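Local coordinates for putative uncharacterized protein PH0594 (Pyrococcus horikoshii, PDB 4HXF) that probably hydrolyses peptides as an acylaminoacyl-type serine protease of the prolyl oligopeptidase family, working as a self-compartmentalizing hexamer, at residues A[501-504]-A[505-509]; A[188-191]-A[192-196]; A[235-239]-A[240-244]; A[427-430]-A[431-435]; A[132-136]-A[137-141]. One frame throughout, in Å; residues are numbered along the deposited sequence.

Interaction 1. Residues A[501-504]-A[505-509]. With Y3A (N-[(benzyloxy)carbonyl]glycyl-N-[(2S,3R)-4-chloro-3-hydroxy-1-phenylbutan-2-yl]glycinamide), chain B.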
# COMPACT_ATOMS: atom_id res chain seq x y z
N SER A 501 6.66 15.88 -39.00
CA SER A 501 7.62 16.17 -37.95
C SER A 501 7.39 17.49 -37.27
O SER A 501 6.68 18.35 -37.74
CB SER A 501 9.03 16.12 -38.43
OG SER A 501 9.33 17.24 -39.24
N ASP A 502 8.01 17.63 -36.12
CA ASP A 502 7.85 18.85 -35.36
C ASP A 502 8.27 20.12 -36.09
O ASP A 502 7.61 21.17 -35.93
CB ASP A 502 8.50 18.71 -34.00
CG ASP A 502 10.00 18.44 -34.03
OD1 ASP A 502 10.62 18.28 -35.04
OD2 ASP A 502 10.51 18.37 -32.91
N ILE A 503 9.42 20.05 -36.77
CA ILE A 503 9.98 21.23 -37.43
C ILE A 503 9.79 21.24 -38.94
O ILE A 503 10.23 22.16 -39.64
CB ILE A 503 11.47 21.35 -37.07
CG1 ILE A 503 12.32 20.27 -37.68
CG2 ILE A 503 11.65 21.56 -35.55
CD1 ILE A 503 13.86 20.44 -37.55
N GLY A 504 9.12 20.23 -39.48
CA GLY A 504 9.10 20.10 -40.89
C GLY A 504 8.49 21.17 -41.69
O GLY A 504 8.93 21.41 -42.80
N LEU A 505 7.47 21.84 -41.16
CA LEU A 505 6.71 22.79 -41.98
C LEU A 505 7.64 23.92 -42.48
O LEU A 505 7.41 24.41 -43.61
CB LEU A 505 5.50 23.38 -41.25
CG LEU A 505 4.28 22.52 -41.03
CD1 LEU A 505 3.24 23.34 -40.24
CD2 LEU A 505 3.82 21.95 -42.39
N TRP A 506 8.64 24.28 -41.66
CA TRP A 506 9.58 25.31 -42.09
C TRP A 506 10.92 24.75 -42.42
O TRP A 506 11.49 25.18 -43.43
CB TRP A 506 9.62 26.39 -40.99
CG TRP A 506 9.86 25.85 -39.64
CD1 TRP A 506 8.94 25.46 -38.71
CD2 TRP A 506 11.12 25.69 -39.03
NE1 TRP A 506 9.58 25.02 -37.57
CE2 TRP A 506 10.85 25.15 -37.68
CE3 TRP A 506 12.46 25.93 -39.44
CZ2 TRP A 506 11.84 24.86 -36.84
CZ3 TRP A 506 13.46 25.61 -38.55
CH2 TRP A 506 13.15 25.07 -37.29
N PHE A 507 11.44 23.76 -41.70
CA PHE A 507 12.77 23.33 -41.97
C PHE A 507 12.91 22.52 -43.27
O PHE A 507 13.88 22.73 -43.98
CB PHE A 507 13.36 22.56 -40.83
CG PHE A 507 14.89 22.45 -40.86
CD1 PHE A 507 15.70 23.62 -41.03
CD2 PHE A 507 15.50 21.24 -40.79
CE1 PHE A 507 17.08 23.49 -41.09
CE2 PHE A 507 16.89 21.10 -40.81
CZ PHE A 507 17.68 22.24 -40.97
N ASP A 508 11.97 21.65 -43.58
CA ASP A 508 12.06 20.91 -44.83
C ASP A 508 11.97 21.86 -46.03
O ASP A 508 12.59 21.62 -47.07
CB ASP A 508 10.96 19.82 -44.97
CG ASP A 508 11.25 18.55 -44.23
OD1 ASP A 508 11.38 18.56 -43.05
OD2 ASP A 508 11.24 17.56 -44.94
N LYS A 509 11.18 22.92 -45.91
CA LYS A 509 11.08 23.95 -47.01
C LYS A 509 12.48 24.48 -47.37
O LYS A 509 12.77 24.75 -48.56
CB LYS A 509 10.10 25.07 -46.74
CG LYS A 509 8.63 24.59 -46.86
CD LYS A 509 7.66 25.74 -46.77
CE LYS A 509 6.20 25.27 -46.76
NZ LYS A 509 5.24 26.36 -46.44
N3 Y3A B . 18.52 20.31 -35.72
CA3 Y3A B . 18.29 19.69 -37.04
C3 Y3A B . 17.68 18.32 -36.74
O3 Y3A B . 17.13 17.96 -35.72
C4 Y3A B . 18.72 15.08 -36.86
O4 Y3A B . 19.87 15.23 -37.60
CA4 Y3A B . 17.61 15.86 -37.54
N4 Y3A B . 18.15 17.23 -37.75
CB4 Y3A B . 17.32 15.46 -39.02
CG4 Y3A B . 16.23 16.27 -39.66
CD1 Y3A B . 14.89 16.28 -39.24
CD2 Y3A B . 16.53 17.01 -40.79
CE1 Y3A B . 13.91 17.03 -39.87
CE2 Y3A B . 15.57 17.76 -41.43
CZ4 Y3A B . 14.29 17.79 -40.97
C15 Y3A B . 18.73 15.15 -35.28
O HOH W 1 6.06 21.59 -38.37
O HOH W 2 8.04 23.87 -35.44
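The first turn of helix 504-511, which brings F507 and D508 to the inhibitor pocket of the alpha/beta-hydrolase domain, forms where I503 and G504 meet W506, F507 and D508. I503 O accepts from F507 N at 2.9 Å and more weakly from W506 N; G504 O accepts from D508 N at 3.1 Å. With its CG held between the backbone N and the carbonyl carbon (chi1 52°), W506 folds its indole back so that I503 O lies 3.5 Å above one face, toward the rim. I503 CB also presses on W506 CZ2 at 3.5 Å. A water in the indole plane joins W506 NE1 to D502 O. An alanine in place of W506 would probably leave this water without its indole donor and I503 with an uncovered flank. I503 CD1 touches F507 CD2 at 3.7 Å, and the same CD2 lies 3.5 Å from the inhibitor phenyl atom CE2, which meets the F507 ring at its edge. D508 OD1, near that phenyl, is bonded to S497 OG. Around the turn, W506 meets the F197 ring, I503 leans on F141 of strand 140-141, and L505 packs on Y498 of helix 494-500.

Interaction 2. Residues A[188-191]-A[192-196]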
# COMPACT_ATOMS: atom_id res chain seq x y z
N PRO A 188 8.12 33.91 -30.50
CA PRO A 188 8.15 33.65 -31.94
C PRO A 188 7.18 34.56 -32.68
O PRO A 188 6.03 34.77 -32.27
CB PRO A 188 7.74 32.17 -32.01
CG PRO A 188 8.07 31.55 -30.72
CD PRO A 188 7.77 32.70 -29.73
N HIS A 189 7.62 35.11 -33.82
CA HIS A 189 6.77 35.97 -34.58
C HIS A 189 5.74 35.16 -35.33
O HIS A 189 6.11 34.17 -35.89
CB HIS A 189 7.64 36.79 -35.59
CG HIS A 189 6.83 37.70 -36.43
ND1 HIS A 189 6.50 38.97 -36.06
CD2 HIS A 189 6.24 37.49 -37.69
CE1 HIS A 189 5.72 39.50 -37.04
NE2 HIS A 189 5.56 38.58 -38.00
N ARG A 190 4.53 35.67 -35.40
CA ARG A 190 3.46 34.91 -36.08
C ARG A 190 3.12 35.50 -37.44
O ARG A 190 2.67 36.66 -37.52
CB ARG A 190 2.21 34.79 -35.24
CG ARG A 190 1.20 33.80 -35.88
CD ARG A 190 -0.11 33.69 -35.02
NE ARG A 190 0.11 33.10 -33.68
CZ ARG A 190 0.12 31.77 -33.47
NH1 ARG A 190 -0.08 30.97 -34.45
NH2 ARG A 190 0.41 31.31 -32.27
N ASP A 191 3.27 34.73 -38.51
CA ASP A 191 2.70 35.06 -39.85
C ASP A 191 1.55 34.08 -40.13
O ASP A 191 0.61 34.10 -39.35
CB ASP A 191 3.76 35.01 -40.92
CG ASP A 191 4.86 36.17 -40.70
OD1 ASP A 191 4.49 37.25 -40.43
OD2 ASP A 191 5.96 35.87 -40.93
N VAL A 192 1.61 33.22 -41.14
CA VAL A 192 0.46 32.21 -41.34
C VAL A 192 0.58 31.17 -40.19
O VAL A 192 -0.41 30.82 -39.60
CB VAL A 192 0.57 31.58 -42.68
CG1 VAL A 192 -0.44 30.43 -42.84
CG2 VAL A 192 0.28 32.64 -43.77
N ILE A 193 1.82 30.86 -39.82
CA ILE A 193 2.17 30.08 -38.69
C ILE A 193 3.24 30.80 -37.91
O ILE A 193 3.88 31.76 -38.40
CB ILE A 193 2.62 28.68 -39.08
CG1 ILE A 193 3.89 28.61 -39.91
CG2 ILE A 193 1.44 28.02 -39.91
CD1 ILE A 193 4.55 27.19 -40.05
N PRO A 194 3.54 30.35 -36.68
CA PRO A 194 4.72 30.92 -35.99
C PRO A 194 6.02 30.62 -36.71
O PRO A 194 6.22 29.52 -37.21
CB PRO A 194 4.68 30.27 -34.58
CG PRO A 194 3.30 29.74 -34.46
CD PRO A 194 2.86 29.35 -35.86
N ARG A 195 6.89 31.62 -36.77
CA ARG A 195 8.17 31.51 -37.49
C ARG A 195 9.31 30.99 -36.61
O ARG A 195 10.36 31.65 -36.34
CB ARG A 195 8.48 32.84 -38.14
CG ARG A 195 7.39 33.46 -38.92
CD ARG A 195 6.98 32.63 -40.15
NE ARG A 195 8.03 32.29 -41.10
CZ ARG A 195 8.40 33.11 -42.09
NH1 ARG A 195 7.89 34.31 -42.21
NH2 ARG A 195 9.34 32.69 -42.94
N TYR A 196 9.11 29.78 -36.09
CA TYR A 196 10.02 29.18 -35.16
C TYR A 196 11.41 29.09 -35.69
O TYR A 196 11.55 28.79 -36.84
CB TYR A 196 9.58 27.77 -34.88
CG TYR A 196 8.23 27.62 -34.22
CD1 TYR A 196 7.17 27.03 -34.90
CD2 TYR A 196 8.02 28.12 -32.98
CE1 TYR A 196 5.96 26.86 -34.25
CE2 TYR A 196 6.78 27.99 -32.32
CZ TYR A 196 5.76 27.29 -32.97
OH TYR A 196 4.54 27.20 -32.29
O HOH W 3 -1.28 30.89 -36.85
O HOH W 4 2.17 29.35 -31.20
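A salt bridge joins D191 and R195, whose side chains meet at a slant: R195 NH1 donates to D191 OD2 at 2.8 Å. The oxygen lies in the guanidinium plane, but the carboxylate is turned 57° against it and only NH1 is bonded to D191, a single-point rather than a two-pronged salt bridge. R195 manages this by curling. Its CG, set beside the backbone N by chi1, lies 3.4 Å from D191 OD2; the bends at chi2 (-64°) and chi3 then turn the guanidinium back so that NH1 meets the same oxygen. The other carboxylate oxygen, OD1, takes H189 NE2 at 3.0 Å from above the carboxylate plane, while the imidazole keeps this partner in its own plane. H189 ND1 is bonded to D201, and D191 OD2 has a second cation in K216; the imidazole is thus held from both nitrogens, and the carboxylate is probably stabilised as an anion.

R190 runs straight, then bends at chi3 (-65°) to lay a guanidinium face over P194, with NH1 3.6 Å from P194 CG. NH1 also reaches V192 O through a water, and NH2 forms a salt bridge with D136. P188 CG touches the Y196 ring obliquely, 4.1 Å from CD2.

The backbones fold back alongside one another: R195 N donates to H189 O at 2.8 Å and D191 N to I193 O at 3.0 Å, with a single beta bridge between R190 and P194. R195 centres an inverse gamma turn. This is the connection between strands 182-188 and 200-206, the two inner strands of a four-stranded antiparallel blade of the beta-propeller.

Interaction 3. Residues A[235-239]-A[240-244]. With MG (magnesium ion), chain D.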
# COMPACT_ATOMS: atom_id res chain seq x y z
N PRO A 235 20.22 39.99 -37.47
CA PRO A 235 19.03 40.86 -37.56
C PRO A 235 17.98 40.26 -38.48
O PRO A 235 16.77 40.36 -38.20
CB PRO A 235 19.58 42.20 -38.18
CG PRO A 235 20.93 42.31 -37.54
CD PRO A 235 21.45 40.83 -37.51
N GLU A 236 18.40 39.66 -39.60
CA GLU A 236 17.44 38.98 -40.48
C GLU A 236 18.15 37.85 -41.18
O GLU A 236 19.12 38.05 -41.89
CB GLU A 236 16.83 39.94 -41.53
CG GLU A 236 15.72 39.40 -42.42
CD GLU A 236 15.19 40.55 -43.32
OE1 GLU A 236 15.76 40.70 -44.40
OE2 GLU A 236 14.32 41.37 -42.89
N LYS A 237 17.62 36.66 -41.02
CA LYS A 237 18.13 35.44 -41.72
C LYS A 237 17.27 35.16 -42.89
O LYS A 237 16.04 35.32 -42.85
CB LYS A 237 18.03 34.20 -40.79
CG LYS A 237 19.15 34.18 -39.78
CD LYS A 237 19.01 32.86 -39.05
CE LYS A 237 20.13 32.46 -38.22
NZ LYS A 237 19.87 31.18 -37.50
N LYS A 238 17.87 34.86 -44.03
CA LYS A 238 17.11 34.15 -45.08
C LYS A 238 16.95 32.69 -44.86
O LYS A 238 15.96 32.08 -45.30
CB LYS A 238 17.77 34.36 -46.45
CG LYS A 238 17.79 35.84 -46.83
CD LYS A 238 18.24 36.04 -48.23
CE LYS A 238 18.19 37.59 -48.38
NZ LYS A 238 18.26 38.06 -49.78
N TYR A 239 17.99 32.05 -44.27
CA TYR A 239 17.92 30.61 -43.93
C TYR A 239 18.19 30.42 -42.45
O TYR A 239 19.14 31.09 -41.96
CB TYR A 239 19.03 29.86 -44.68
CG TYR A 239 18.91 30.14 -46.21
CD1 TYR A 239 17.96 29.53 -46.94
CD2 TYR A 239 19.71 31.08 -46.83
CE1 TYR A 239 17.77 29.78 -48.32
CE2 TYR A 239 19.59 31.35 -48.18
CZ TYR A 239 18.59 30.73 -48.90
OH TYR A 239 18.39 31.02 -50.27
N VAL A 240 17.49 29.50 -41.82
CA VAL A 240 17.72 29.22 -40.41
C VAL A 240 19.13 28.68 -40.29
O VAL A 240 19.83 28.87 -39.29
CB VAL A 240 16.67 28.21 -39.95
CG1 VAL A 240 16.99 27.71 -38.58
CG2 VAL A 240 15.27 28.91 -39.94
N SER A 241 19.58 27.99 -41.34
CA SER A 241 20.97 27.39 -41.39
C SER A 241 22.12 28.39 -41.43
O SER A 241 23.28 27.94 -41.35
CB SER A 241 21.09 26.41 -42.54
OG SER A 241 20.05 25.35 -42.44
N GLU A 242 21.86 29.66 -41.67
CA GLU A 242 22.90 30.70 -41.58
C GLU A 242 23.56 30.67 -40.22
O GLU A 242 22.88 30.31 -39.24
CB GLU A 242 22.33 32.12 -41.89
CG GLU A 242 22.00 32.38 -43.32
CD GLU A 242 21.24 33.75 -43.35
OE1 GLU A 242 21.75 34.74 -42.76
OE2 GLU A 242 20.37 33.81 -44.12
N HIS A 243 24.84 31.06 -40.14
CA HIS A 243 25.52 31.07 -38.90
C HIS A 243 24.89 32.04 -37.95
O HIS A 243 24.88 33.25 -38.26
CB HIS A 243 26.99 31.39 -39.11
CG HIS A 243 27.84 30.24 -39.67
ND1 HIS A 243 27.46 28.90 -39.69
CD2 HIS A 243 29.09 30.29 -40.26
CE1 HIS A 243 28.48 28.17 -40.19
NE2 HIS A 243 29.49 29.01 -40.53
N ASP A 244 24.52 31.57 -36.78
CA ASP A 244 24.17 32.49 -35.66
C ASP A 244 25.31 33.21 -35.09
O ASP A 244 26.40 32.65 -34.89
CB ASP A 244 23.44 31.73 -34.58
CG ASP A 244 22.09 31.28 -35.05
OD1 ASP A 244 21.23 32.10 -35.35
OD2 ASP A 244 21.88 30.10 -35.36
MG MG D . 22.51 28.12 -35.77
O HOH W 5 21.49 37.14 -42.37
O HOH W 6 21.99 28.28 -37.77
O HOH W 7 23.11 26.16 -36.06
O HOH W 8 20.46 27.51 -35.43
O HOH W 9 23.02 27.93 -33.66
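This is a turn contact next to a metal site: K237 reaches across to V240 and D244, and E242 folds back to K238 and Y239, in the loop between strands 229-232 and 245-249. K237 NZ donates to D244 OD1 at 2.7 Å on the syn side of the carboxylate, 25° out of its plane, as a salt bridge. It donates also to V240 O at 2.9 Å, and weakly to D244 OD2. Its chain is extended beyond CG (chi2 -174°), which carries the ammonium past E242 to D244, whose side chain K237 meets at about a right angle.

D244 OD2 binds a magnesium ion at 2.1 Å. Four waters and E263 complete a six-fold shell, and one of these waters donates to both V240 O and E242 O, tying the turn's backbone to the ion. D244 thus stands between two cations, which would probably keep it ionised.

The loop joins the two inner strands of an antiparallel propeller blade, and its bend is a type I beta turn from Y239 to E242, closed by E242 N to Y239 O at 3.1 Å. The E242 side chain also bonds back to the turn: OE2 accepts from Y239 N at 3.0 Å, on the anti side and 34° out of the carboxylate plane. A weaker bond from K238 N reaches the same oxygen. Neighbouring helix 504-511 supplies E510, whose carboxylate accepts from V240 N and S241 OG.

Interaction 4. Residues A[427-430]-A[431-435]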
# COMPACT_ATOMS: atom_id res chain seq x y z
N LEU A 427 25.58 26.11 -46.26
CA LEU A 427 24.41 26.32 -47.11
C LEU A 427 24.44 25.52 -48.40
O LEU A 427 23.42 25.36 -49.06
CB LEU A 427 24.24 27.79 -47.41
CG LEU A 427 23.98 28.66 -46.14
CD1 LEU A 427 23.79 30.12 -46.51
CD2 LEU A 427 22.76 28.17 -45.28
N ARG A 428 25.60 24.98 -48.71
CA ARG A 428 25.70 24.18 -49.96
C ARG A 428 24.73 22.99 -50.02
O ARG A 428 24.47 22.54 -51.14
CB ARG A 428 27.14 23.58 -50.12
CG ARG A 428 28.08 24.61 -50.65
CD ARG A 428 29.48 24.12 -50.66
NE ARG A 428 30.53 25.02 -51.21
CZ ARG A 428 30.97 24.98 -52.47
NH1 ARG A 428 30.42 24.22 -53.41
NH2 ARG A 428 31.95 25.72 -52.80
N VAL A 429 24.34 22.44 -48.88
CA VAL A 429 23.53 21.23 -48.80
C VAL A 429 22.08 21.52 -49.15
O VAL A 429 21.34 20.60 -49.47
CB VAL A 429 23.67 20.47 -47.43
CG1 VAL A 429 22.97 21.29 -46.31
CG2 VAL A 429 23.10 19.03 -47.55
N LEU A 430 21.66 22.81 -49.03
CA LEU A 430 20.18 23.10 -49.14
C LEU A 430 19.73 22.76 -50.61
O LEU A 430 20.39 23.09 -51.61
CB LEU A 430 19.90 24.58 -48.85
CG LEU A 430 20.31 25.10 -47.43
CD1 LEU A 430 19.76 26.51 -47.28
CD2 LEU A 430 19.89 24.18 -46.30
N GLU A 431 18.66 21.98 -50.66
CA GLU A 431 18.07 21.43 -51.87
C GLU A 431 18.96 20.40 -52.54
O GLU A 431 18.69 19.99 -53.65
CB GLU A 431 17.62 22.52 -52.92
CG GLU A 431 16.67 23.55 -52.31
CD GLU A 431 16.13 24.48 -53.39
OE1 GLU A 431 16.60 25.62 -53.41
OE2 GLU A 431 15.35 24.05 -54.29
N ARG A 432 20.03 19.96 -51.86
CA ARG A 432 21.02 19.03 -52.44
C ARG A 432 21.35 17.86 -51.54
O ARG A 432 22.41 17.24 -51.66
CB ARG A 432 22.34 19.78 -52.81
CG ARG A 432 22.18 21.01 -53.63
CD ARG A 432 21.83 20.68 -54.99
NE ARG A 432 22.98 20.14 -55.79
CZ ARG A 432 22.73 19.73 -57.04
NH1 ARG A 432 21.46 19.84 -57.54
NH2 ARG A 432 23.63 19.09 -57.75
N THR A 433 20.46 17.56 -50.63
CA THR A 433 20.70 16.38 -49.74
C THR A 433 20.87 15.05 -50.52
O THR A 433 20.09 14.78 -51.39
CB THR A 433 19.52 16.17 -48.81
OG1 THR A 433 18.28 16.00 -49.51
CG2 THR A 433 19.37 17.33 -47.78
N GLY A 434 21.95 14.35 -50.24
CA GLY A 434 22.22 13.06 -50.93
C GLY A 434 23.02 13.23 -52.21
O GLY A 434 23.41 12.28 -52.86
N LEU A 435 23.32 14.49 -52.59
CA LEU A 435 24.02 14.76 -53.84
C LEU A 435 25.49 14.99 -53.54
O LEU A 435 26.19 14.03 -53.27
CB LEU A 435 23.33 15.91 -54.63
CG LEU A 435 21.83 15.71 -54.94
CD1 LEU A 435 21.25 16.86 -55.74
CD2 LEU A 435 21.65 14.33 -55.66
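V429 O accepts from R432 N at 2.8 Å (149° at the hydrogen). The bond closes a type II beta turn from V429 to R432, in which E431 occupies the left-handed region (phi 68°). A type I turn from L427 to L430 precedes it, and another type II turn from R432 to L435 follows, so three turns follow one another, the first two sharing V429 and L430 and the last two R432. G434, at phi 90°, lies within the last of these turns.

R432 is coiled close to the backbone. Its CG lies 3.4 Å from L430 O and 3.7 Å from R428 O, and bends at chi2 and chi3 turn the guanidinium back so that L435 CD1 lies 3.4 Å above the centre of one face. NH2 then forms a salt bridge with E436. On the buried side the methyls V429 CG2 and T433 CG2 meet at 4.1 Å.

The segment links helix 423-427 to helix 436-451, for which L435 is at the N-cap position. V429 and T433 pack on Y467 of helix 467-478, L430 lies on E510 and V511 of helix 504-511, and E431 shares backbone bonding with V511.

Interaction 5. Residues A[132-136]-A[137-141]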
# COMPACT_ATOMS: atom_id res chain seq x y z
N ILE A 132 -5.72 15.06 -26.49
CA ILE A 132 -4.95 16.25 -26.84
C ILE A 132 -5.76 17.03 -27.82
O ILE A 132 -6.42 16.45 -28.73
CB ILE A 132 -3.65 15.76 -27.50
CG1 ILE A 132 -2.80 14.99 -26.45
CG2 ILE A 132 -2.87 16.88 -28.14
CD1 ILE A 132 -2.11 13.81 -27.05
N PHE A 133 -5.85 18.35 -27.72
CA PHE A 133 -6.54 19.14 -28.68
C PHE A 133 -5.66 20.25 -29.19
O PHE A 133 -5.01 20.92 -28.33
CB PHE A 133 -7.76 19.79 -28.06
CG PHE A 133 -8.65 20.43 -29.04
CD1 PHE A 133 -9.47 19.65 -29.86
CD2 PHE A 133 -8.66 21.79 -29.23
CE1 PHE A 133 -10.23 20.29 -30.80
CE2 PHE A 133 -9.38 22.40 -30.23
CZ PHE A 133 -10.21 21.64 -30.99
N GLU A 134 -5.55 20.40 -30.48
CA GLU A 134 -4.58 21.37 -31.05
C GLU A 134 -5.33 22.25 -32.07
O GLU A 134 -6.02 21.79 -33.02
CB GLU A 134 -3.37 20.68 -31.63
CG GLU A 134 -2.26 21.59 -32.14
CD GLU A 134 -1.70 22.40 -30.98
OE1 GLU A 134 -1.92 23.66 -31.07
OE2 GLU A 134 -1.15 21.86 -29.97
N ASP A 135 -5.00 23.55 -32.03
CA ASP A 135 -5.48 24.51 -33.02
C ASP A 135 -4.36 25.47 -33.48
O ASP A 135 -4.64 26.39 -34.27
CB ASP A 135 -6.65 25.36 -32.46
CG ASP A 135 -6.20 26.32 -31.35
OD1 ASP A 135 -5.03 26.37 -30.99
OD2 ASP A 135 -7.07 27.06 -30.84
N ASP A 136 -3.13 25.16 -33.09
CA ASP A 136 -1.91 25.89 -33.56
C ASP A 136 -0.94 24.89 -34.23
O ASP A 136 -1.36 23.73 -34.54
CB ASP A 136 -1.31 26.69 -32.42
CG ASP A 136 -0.37 27.80 -32.95
OD1 ASP A 136 -0.14 27.97 -34.13
OD2 ASP A 136 -0.08 28.55 -32.09
N VAL A 137 0.35 25.25 -34.45
CA VAL A 137 1.28 24.32 -35.09
C VAL A 137 2.58 24.51 -34.37
O VAL A 137 2.84 25.59 -33.85
CB VAL A 137 1.51 24.49 -36.63
CG1 VAL A 137 0.31 24.09 -37.41
CG2 VAL A 137 2.02 25.89 -36.95
N PRO A 138 3.40 23.47 -34.30
CA PRO A 138 3.09 22.11 -34.66
C PRO A 138 2.32 21.46 -33.52
O PRO A 138 2.12 22.09 -32.44
CB PRO A 138 4.50 21.54 -34.84
CG PRO A 138 5.29 22.12 -33.77
CD PRO A 138 4.75 23.57 -33.69
N ALA A 139 1.83 20.23 -33.68
CA ALA A 139 1.11 19.57 -32.60
C ALA A 139 1.95 18.90 -31.55
O ALA A 139 1.50 18.50 -30.48
CB ALA A 139 0.19 18.51 -33.24
N TRP A 140 3.24 18.79 -31.85
CA TRP A 140 4.22 18.13 -30.95
C TRP A 140 5.61 18.63 -31.17
O TRP A 140 5.90 19.34 -32.15
CB TRP A 140 4.07 16.60 -31.14
CG TRP A 140 4.41 16.04 -32.54
CD1 TRP A 140 4.93 16.67 -33.60
CD2 TRP A 140 4.14 14.67 -32.91
NE1 TRP A 140 5.01 15.78 -34.71
CE2 TRP A 140 4.56 14.52 -34.31
CE3 TRP A 140 3.61 13.56 -32.23
CZ2 TRP A 140 4.44 13.28 -34.97
CZ3 TRP A 140 3.47 12.37 -32.90
CH2 TRP A 140 3.91 12.23 -34.22
N PHE A 141 6.48 18.39 -30.21
CA PHE A 141 7.86 18.78 -30.33
C PHE A 141 8.74 17.76 -29.65
O PHE A 141 8.47 17.32 -28.57
CB PHE A 141 8.13 20.19 -29.80
CG PHE A 141 9.32 20.87 -30.45
CD1 PHE A 141 9.15 21.62 -31.55
CD2 PHE A 141 10.63 20.75 -29.95
CE1 PHE A 141 10.17 22.18 -32.25
CE2 PHE A 141 11.69 21.35 -30.60
CZ PHE A 141 11.47 22.09 -31.70
O HOH W 10 -0.93 19.27 -29.49
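The chain leaves strand 131-134, turns at D136 and V137 and comes back past P138, whose preceding peptide bond is cis, so that E134 and A139 face each other with CA atoms 6.2 Å apart. E134 directs its CG to 4.0 Å from A139 CA. CG is anti to the backbone N (chi1 -175°), and a bend at chi2 (63°) swings the carboxylate over the turn. There OE1 takes D136 N at 2.8 Å with its anti lone pair and, weakly, D135 N; it also forms a salt bridge with R172. OE2 is joined to A139 O by a water, 2.6 Å from OE2. An alanine at E134 would probably leave D136 N and R172 without their carboxylate partner and cut the water link across the turn.

The segment belongs to an excursion between strands 117-124 and 151-158 of a propeller blade, and it lies at the subunit interface of the hexamer: I132, F133 and E134 pair in an antiparallel ladder with a strand of the second subunit. D136 OD1 accepts weakly from V137 N at 2.8 Å, while OD2 is paired in a salt bridge with R190 NH2. The backbone bonds across the interface as well: D136 O is hydrogen-bonded to Y558 OH and A139 N to H559 NE2, both of the second subunit.

Interactions 1 and 5 are mostly buried, while interactions 2, 3 and 4 are only partly so. Interactions 2, 3 and 5 shape connections between propeller strands; 1 and 4 belong to the hydrolase domain. Several contacts meet at the domain boundary: I193 CD1 reaches L505 CD1 at 4.1 Å, V240 CG2 lies against W506, and Y239 CD1 touches L430 CD1 at 3.5 Å. Between interactions 2 and 5, Y196 OH lies 2.8 Å from V137 O, a probable hydrogen bond. Chemistry follows place: helix-start backbone bonds and apolar packing beside the inhibitor in 1, ion pairs in 2, metal-linked carboxylate in 3, backbone turns in 4, and in 5 a carboxylate gathering backbone N-H groups at a subunit interface.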